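Local coordinates for holo-[acyl-carrier-protein] synthase (Neisseria meningitidis FAM18, PDB 5SUV) that belongs to the 4'-phosphopantetheinyl transferase superfamily as an AcpS-type enzyme and binds coenzyme A in pockets of a three-chain assembly, at residues A26-G29 against R30-P34. Sequence-based numbering, arbitrary orientation.
Sequences AFAG and RILTP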
ATOM      1  N   ALA A  26      -2.659 -26.106 -13.701  1.00 67.62           N
ATOM      2  CA  ALA A  26      -2.985 -26.443 -12.317  1.00 69.39           C
ATOM      3  C   ALA A  26      -2.744 -25.272 -11.370  1.00 71.40           C
ATOM      4  O   ALA A  26      -3.349 -25.210 -10.290  1.00 51.75           O
ATOM      5  CB  ALA A  26      -2.166 -27.649 -11.867  1.00 65.10           C
ATOM      6  N   PHE A  27      -1.855 -24.349 -11.730  1.00 80.15           N
ATOM      7  CA  PHE A  27      -1.681 -23.162 -10.905  1.00 68.57           C
ATOM      8  C   PHE A  27      -2.963 -22.342 -10.882  1.00 60.02           C
ATOM      9  O   PHE A  27      -3.524 -22.073  -9.816  1.00 49.27           O
ATOM     10  CB  PHE A  27      -0.503 -22.328 -11.407  1.00 46.93           C
ATOM     11  CG  PHE A  27      -0.306 -21.048 -10.651  1.00 46.42           C
ATOM     12  CD1 PHE A  27      -0.001 -21.062  -9.303  1.00 43.60           C
ATOM     13  CD2 PHE A  27      -0.419 -19.831 -11.293  1.00 48.05           C
ATOM     14  CE1 PHE A  27       0.180 -19.886  -8.610  1.00 44.42           C
ATOM     15  CE2 PHE A  27      -0.234 -18.652 -10.605  1.00 39.69           C
ATOM     16  CZ  PHE A  27       0.067 -18.676  -9.268  1.00 41.17           C
ATOM     17  N   ALA A  28      -3.461 -21.955 -12.058  1.00 42.90           N
ATOM     18  CA  ALA A  28      -4.705 -21.199 -12.109  1.00 49.94           C
ATOM     19  C   ALA A  28      -5.836 -21.966 -11.434  1.00 47.95           C
ATOM     20  O   ALA A  28      -6.702 -21.370 -10.782  1.00 45.08           O
ATOM     21  CB  ALA A  28      -5.070 -20.878 -13.554  1.00 45.07           C
ATOM     22  N   GLY A  29      -5.842 -23.292 -11.576  1.00 49.82           N
ATOM     23  CA  GLY A  29      -6.861 -24.093 -10.927  1.00 46.91           C
ATOM     24  C   GLY A  29      -6.751 -24.088  -9.421  1.00 50.81           C
ATOM     25  O   GLY A  29      -7.740 -24.356  -8.731  1.00 56.55           O
ATOM     26  N   ARG A  30      -5.571 -23.774  -8.896  1.00 44.09           N
ATOM     27  CA  ARG A  30      -5.373 -23.734  -7.462  1.00 46.18           C
ATOM     28  C   ARG A  30      -5.711 -22.365  -6.880  1.00 44.24           C
ATOM     29  O   ARG A  30      -6.191 -22.289  -5.740  1.00 40.36           O
ATOM     30  CB  ARG A  30      -3.926 -24.136  -7.143  1.00 62.76           C
ATOM     31  CG  ARG A  30      -3.605 -24.297  -5.663  1.00 71.39           C
ATOM     32  CD  ARG A  30      -2.265 -25.000  -5.434  1.00 87.38           C
ATOM     33  NE  ARG A  30      -2.305 -26.412  -5.828  1.00109.09           N
ATOM     34  CZ  ARG A  30      -1.735 -26.927  -6.919  1.00110.04           C
ATOM     35  NH1 ARG A  30      -1.052 -26.161  -7.762  1.00119.65           N
ATOM     36  NH2 ARG A  30      -1.847 -28.227  -7.168  1.00 97.68           N
ATOM     37  N   ILE A  31      -5.518 -21.290  -7.656  1.00 39.82           N
ATOM     38  CA  ILE A  31      -5.599 -19.923  -7.149  1.00 44.23           C
ATOM     39  C   ILE A  31      -6.965 -19.300  -7.397  1.00 34.20           C
ATOM     40  O   ILE A  31      -7.441 -18.492  -6.594  1.00 35.90           O
ATOM     41  CB  ILE A  31      -4.508 -19.047  -7.794  1.00 41.69           C
ATOM     42  CG1 ILE A  31      -3.134 -19.658  -7.551  1.00 40.21           C
ATOM     43  CG2 ILE A  31      -4.576 -17.629  -7.255  1.00 48.75           C
ATOM     44  CD1 ILE A  31      -2.820 -19.946  -6.138  1.00 35.69           C
ATOM     45  N   LEU A  32      -7.603 -19.657  -8.503  1.00 36.23           N
ATOM     46  CA  LEU A  32      -8.858 -19.028  -8.884  1.00 36.98           C
ATOM     47  C   LEU A  32     -10.038 -19.776  -8.274  1.00 37.01           C
ATOM     48  O   LEU A  32      -9.986 -20.995  -8.089  1.00 37.43           O
ATOM     49  CB  LEU A  32      -9.022 -19.006 -10.396  1.00 39.53           C
ATOM     50  CG  LEU A  32      -7.904 -18.313 -11.168  1.00 39.97           C
ATOM     51  CD1 LEU A  32      -8.211 -18.373 -12.642  1.00 42.78           C
ATOM     52  CD2 LEU A  32      -7.732 -16.864 -10.681  1.00 38.33           C
ATOM     53  N   THR A  33     -11.105 -19.032  -7.976  1.00 40.57           N
ATOM     54  CA  THR A  33     -12.348 -19.669  -7.551  1.00 46.45           C
ATOM     55  C   THR A  33     -13.018 -20.334  -8.747  1.00 46.96           C
ATOM     56  O   THR A  33     -12.760 -19.970  -9.896  1.00 42.10           O
ATOM     57  CB  THR A  33     -13.324 -18.661  -6.934  1.00 36.38           C
ATOM     58  OG1 THR A  33     -13.875 -17.819  -7.957  1.00 40.16           O
ATOM     59  CG2 THR A  33     -12.654 -17.795  -5.894  1.00 34.55           C
ATOM     60  N   PRO A  34     -13.910 -21.302  -8.503  1.00 40.48           N
ATOM     61  CA  PRO A  34     -14.664 -21.894  -9.618  1.00 43.13           C
ATOM     62  C   PRO A  34     -15.284 -20.859 -10.540  1.00 44.56           C
ATOM     63  O   PRO A  34     -15.316 -21.061 -11.758  1.00 73.40           O
ATOM     64  CB  PRO A  34     -15.736 -22.730  -8.904  1.00 43.22           C
ATOM     65  CG  PRO A  34     -15.157 -23.039  -7.579  1.00 52.07           C
ATOM     66  CD  PRO A  34     -14.310 -21.857  -7.201  1.00 53.64           C
TER
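Ile31 lays its CG1 methylene over one face of the Phe27 ring, a CH-pi contact in which CG1 stands 3.9 Å from the ring centroid and is offset toward the rim, closest to CE1. Phe27 reaches this position because its CG lies anti to the backbone N (chi1 177°), which carries the ring toward the following turn of helix 25-31. One residue further along the helix, with the same four-residue spacing, Ala28 CB meets Leu32 CD1 at 4.1 Å in a looser apolar contact. The backbone sets both pairings. Phe27 O accepts Ile31 N at 3.0 Å, nearly in line with the carbonyl, and Arg30 N at 2.8 Å, this second donor standing above the carbonyl plane; Leu32 N closes the last turn on Ala28 O (3.0 Å, N-H...O angle 159°). Arg30, by contrast, folds its bent chain back along the exposed side, its NH1 coming within 3.5 Å of Ala26 O without a hydrogen bond. Helix 13-23 packs on Phe27 through Ile16 and Leu19, while Leu50 of helix 46-63 touches Ala28 and Leu32. Lys57 NZ takes up Ile31 O, and the Ile31 side chain touches coenzyme A. Leu32 leaves helical geometry and Thr33 N-caps helix 34-39, making this a helix C-terminal turn leading into the next helix, with its last helical residue lining the coenzyme A pocket.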